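Local atomic coordinates of surface presentation of antigens protein spaK (PDB entry 2FM8), a protein that serves as a type III secretion chaperone, storing effectors such as SipA and SopE in the bacterial cytoplasm in a secretion-competent state until host-cell contact. Residues E79-L91 with T99-D111. Sequence-based numbering, arbitrary orientation.
Sequences EGCHFARGGQLLL and TLKALVHPDFLSD
L90 and K101 form an antiparallel hydrogen-bonded pair in a beta hairpin: L90 N donates to K101 O (2.8 Å), and K101 N returns a bond to L90 O. L91 and L100 follow as a non-hydrogen-bonded pair. A water bridges Q88 O and L103 N. Beyond it, the backbones come together again at A84 and V104, where R85 N donates to L103 O at 2.8 Å and H105 N to F83 O at 2.8 Å, both nearly straight.

F83 CB sits over the centre of the F108 ring, a CH-pi contact of 3.6 Å to the centroid. With F83 chi1 at 58°, the F83 ring swings back from F108, and CE1 at its edge meets A102 CB (4.0 Å). L89 CD2 packs on the same methyl at 3.7 Å. The extended R85 chain lays CD against L103 CD2, and one guanidinium face rests on P106 CD. Within 99-111, D107 N donates to H105 ND1 in the imidazole plane.

Strand 51-57 pairs with the other edge of strand 97-103. Helix 112-132 packs on F83, L89, L100 and F108, while helix 62-78 touches L89 and L91. L90 packs on L90 of the second subunit, placing this hairpin at the dimer interface.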
# COMPACT_ATOMS: atom_id res chain seq x y z
N GLU A 79 8.38 -2.20 -15.05
CA GLU A 79 9.00 -2.62 -16.29
C GLU A 79 8.21 -2.12 -17.53
O GLU A 79 8.77 -2.01 -18.63
CB GLU A 79 9.30 -4.12 -16.29
CG GLU A 79 8.19 -5.02 -16.71
CD GLU A 79 8.66 -6.50 -16.90
OE1 GLU A 79 9.56 -6.94 -16.12
OE2 GLU A 79 8.10 -7.17 -17.82
N GLY A 80 6.94 -1.78 -17.34
CA GLY A 80 6.19 -1.07 -18.36
C GLY A 80 5.39 -1.97 -19.28
O GLY A 80 5.51 -3.20 -19.26
N CYS A 81 4.54 -1.33 -20.07
CA CYS A 81 3.59 -2.02 -20.92
C CYS A 81 3.35 -1.13 -22.13
O CYS A 81 2.74 -0.06 -22.02
CB CYS A 81 2.30 -2.27 -20.17
SG CYS A 81 1.06 -3.01 -21.17
N HIS A 82 3.83 -1.59 -23.28
CA HIS A 82 3.86 -0.79 -24.50
C HIS A 82 2.47 -0.48 -25.08
O HIS A 82 2.36 0.43 -25.88
CB HIS A 82 4.69 -1.49 -25.60
CG HIS A 82 6.13 -1.73 -25.23
ND1 HIS A 82 7.01 -0.72 -24.94
CD2 HIS A 82 6.83 -2.89 -25.13
CE1 HIS A 82 8.20 -1.23 -24.67
NE2 HIS A 82 8.12 -2.55 -24.77
N PHE A 83 1.42 -1.22 -24.69
CA PHE A 83 0.08 -1.03 -25.29
C PHE A 83 -0.91 -0.28 -24.37
O PHE A 83 -2.07 -0.04 -24.73
CB PHE A 83 -0.52 -2.36 -25.80
CG PHE A 83 -0.65 -3.42 -24.74
CD1 PHE A 83 -1.72 -3.43 -23.87
CD2 PHE A 83 0.33 -4.39 -24.59
CE1 PHE A 83 -1.82 -4.39 -22.87
CE2 PHE A 83 0.24 -5.35 -23.58
CZ PHE A 83 -0.84 -5.35 -22.73
N ALA A 84 -0.43 0.12 -23.20
CA ALA A 84 -1.23 0.84 -22.23
C ALA A 84 -0.96 2.34 -22.30
O ALA A 84 0.17 2.79 -22.55
CB ALA A 84 -0.94 0.33 -20.82
N ARG A 85 -2.01 3.11 -22.08
CA ARG A 85 -1.86 4.54 -21.90
C ARG A 85 -0.97 4.76 -20.70
O ARG A 85 -1.15 4.10 -19.71
CB ARG A 85 -3.19 5.19 -21.60
CG ARG A 85 -3.97 5.49 -22.77
CD ARG A 85 -4.90 6.60 -22.44
NE ARG A 85 -5.90 6.79 -23.49
CZ ARG A 85 -5.76 7.59 -24.54
NH1 ARG A 85 -4.63 8.28 -24.75
NH2 ARG A 85 -6.75 7.70 -25.42
N GLY A 86 -0.01 5.65 -20.81
CA GLY A 86 0.92 5.90 -19.72
C GLY A 86 2.07 4.92 -19.66
O GLY A 86 2.95 5.07 -18.83
N GLY A 87 2.06 3.91 -20.53
CA GLY A 87 3.15 2.94 -20.59
C GLY A 87 3.20 1.97 -19.42
O GLY A 87 4.24 1.36 -19.16
N GLN A 88 2.07 1.81 -18.73
CA GLN A 88 2.03 1.05 -17.52
C GLN A 88 0.67 0.42 -17.23
O GLN A 88 -0.37 1.06 -17.34
CB GLN A 88 2.46 1.96 -16.35
CG GLN A 88 3.39 1.30 -15.42
CD GLN A 88 3.99 2.24 -14.39
OE1 GLN A 88 5.15 2.65 -14.51
NE2 GLN A 88 3.22 2.55 -13.35
N LEU A 89 0.69 -0.86 -16.84
CA LEU A 89 -0.50 -1.52 -16.28
C LEU A 89 -0.85 -0.91 -14.94
O LEU A 89 0.01 -0.35 -14.25
CB LEU A 89 -0.25 -3.03 -16.11
CG LEU A 89 -0.00 -3.82 -17.41
CD1 LEU A 89 0.60 -5.17 -17.21
CD2 LEU A 89 -1.28 -3.97 -18.19
N LEU A 90 -2.13 -1.02 -14.56
CA LEU A 90 -2.67 -0.45 -13.32
C LEU A 90 -3.19 -1.60 -12.47
O LEU A 90 -3.56 -2.65 -12.99
CB LEU A 90 -3.85 0.52 -13.60
CG LEU A 90 -3.53 1.70 -14.52
CD1 LEU A 90 -4.73 2.58 -14.76
CD2 LEU A 90 -2.40 2.57 -13.96
N LEU A 91 -3.24 -1.38 -11.17
CA LEU A 91 -3.80 -2.33 -10.23
C LEU A 91 -5.01 -1.72 -9.54
O LEU A 91 -4.94 -0.63 -9.04
CB LEU A 91 -2.78 -2.74 -9.18
CG LEU A 91 -1.58 -3.48 -9.72
CD1 LEU A 91 -0.48 -3.52 -8.65
CD2 LEU A 91 -1.93 -4.89 -10.16
N THR A 99 -6.89 -6.60 -9.00
CA THR A 99 -7.21 -6.54 -10.42
C THR A 99 -6.05 -5.96 -11.23
O THR A 99 -5.43 -4.96 -10.85
CB THR A 99 -8.52 -5.75 -10.60
OG1 THR A 99 -9.58 -6.49 -9.96
CG2 THR A 99 -8.90 -5.64 -12.04
N LEU A 100 -5.71 -6.62 -12.33
CA LEU A 100 -4.72 -6.11 -13.27
C LEU A 100 -5.48 -5.47 -14.42
O LEU A 100 -6.39 -6.08 -14.97
CB LEU A 100 -3.85 -7.25 -13.81
CG LEU A 100 -2.75 -6.84 -14.80
CD1 LEU A 100 -1.69 -5.98 -14.05
CD2 LEU A 100 -2.10 -8.08 -15.45
N LYS A 101 -5.10 -4.25 -14.79
CA LYS A 101 -5.91 -3.47 -15.74
C LYS A 101 -5.00 -2.77 -16.74
O LYS A 101 -3.97 -2.21 -16.36
CB LYS A 101 -6.71 -2.35 -15.04
CG LYS A 101 -7.48 -2.73 -13.83
CD LYS A 101 -8.40 -1.56 -13.36
CE LYS A 101 -7.68 -0.38 -12.74
NZ LYS A 101 -8.64 0.76 -12.23
N ALA A 102 -5.43 -2.77 -17.99
CA ALA A 102 -4.78 -2.01 -19.05
C ALA A 102 -5.80 -1.04 -19.66
O ALA A 102 -6.85 -1.47 -20.16
CB ALA A 102 -4.27 -2.95 -20.11
N LEU A 103 -5.52 0.25 -19.56
CA LEU A 103 -6.24 1.25 -20.31
C LEU A 103 -5.54 1.28 -21.64
O LEU A 103 -4.46 1.81 -21.76
CB LEU A 103 -6.17 2.62 -19.62
CG LEU A 103 -6.80 3.80 -20.37
CD1 LEU A 103 -8.25 3.53 -20.62
CD2 LEU A 103 -6.62 5.08 -19.60
N VAL A 104 -6.15 0.68 -22.65
CA VAL A 104 -5.48 0.46 -23.92
C VAL A 104 -5.25 1.77 -24.70
O VAL A 104 -6.18 2.56 -24.90
CB VAL A 104 -6.27 -0.47 -24.82
CG1 VAL A 104 -5.49 -0.77 -26.08
CG2 VAL A 104 -6.61 -1.78 -24.08
N HIS A 105 -4.03 1.95 -25.19
CA HIS A 105 -3.71 3.11 -25.99
C HIS A 105 -4.42 2.98 -27.35
O HIS A 105 -4.46 1.90 -27.89
CB HIS A 105 -2.19 3.22 -26.17
CG HIS A 105 -1.74 4.52 -26.76
ND1 HIS A 105 -1.98 4.87 -28.07
CD2 HIS A 105 -1.10 5.58 -26.20
CE1 HIS A 105 -1.49 6.08 -28.30
NE2 HIS A 105 -0.96 6.53 -27.18
N PRO A 106 -5.03 4.07 -27.87
CA PRO A 106 -5.70 4.00 -29.18
C PRO A 106 -4.87 3.49 -30.38
O PRO A 106 -5.43 2.94 -31.30
CB PRO A 106 -6.18 5.44 -29.42
CG PRO A 106 -6.21 6.06 -28.09
CD PRO A 106 -5.16 5.40 -27.27
N ASP A 107 -3.55 3.68 -30.35
CA ASP A 107 -2.63 3.06 -31.33
C ASP A 107 -2.86 1.57 -31.44
O ASP A 107 -2.55 0.99 -32.48
CB ASP A 107 -1.17 3.23 -30.90
CG ASP A 107 -0.67 4.64 -31.08
OD1 ASP A 107 -1.38 5.49 -31.64
OD2 ASP A 107 0.46 4.89 -30.65
N PHE A 108 -3.34 0.93 -30.38
CA PHE A 108 -3.60 -0.52 -30.43
C PHE A 108 -5.05 -0.88 -30.67
O PHE A 108 -5.46 -2.02 -30.48
CB PHE A 108 -3.04 -1.17 -29.16
CG PHE A 108 -1.56 -1.17 -29.13
CD1 PHE A 108 -0.85 -2.23 -29.65
CD2 PHE A 108 -0.86 -0.06 -28.64
CE1 PHE A 108 0.54 -2.22 -29.66
CE2 PHE A 108 0.53 -0.03 -28.64
CZ PHE A 108 1.24 -1.11 -29.14
N LEU A 109 -5.81 0.08 -31.17
CA LEU A 109 -7.24 -0.12 -31.42
C LEU A 109 -7.59 0.02 -32.90
O LEU A 109 -8.75 -0.07 -33.24
CB LEU A 109 -8.07 0.88 -30.58
CG LEU A 109 -7.90 0.76 -29.06
CD1 LEU A 109 -8.52 1.90 -28.30
CD2 LEU A 109 -8.50 -0.57 -28.60
N SER A 110 -6.58 0.22 -33.76
CA SER A 110 -6.78 0.57 -35.17
C SER A 110 -7.19 -0.61 -36.05
O SER A 110 -7.90 -0.44 -37.02
CB SER A 110 -5.49 1.14 -35.74
OG SER A 110 -4.49 0.13 -35.76
N ASP A 111 -6.74 -1.81 -35.69
CA ASP A 111 -7.08 -3.02 -36.44
C ASP A 111 -6.87 -4.22 -35.52
O ASP A 111 -6.39 -4.07 -34.37
CB ASP A 111 -6.21 -3.11 -37.72
CG ASP A 111 -4.75 -2.98 -37.43
OD1 ASP A 111 -4.13 -3.96 -36.97
OD2 ASP A 111 -4.19 -1.86 -37.60
O HOH W 1 -3.01 1.17 -18.11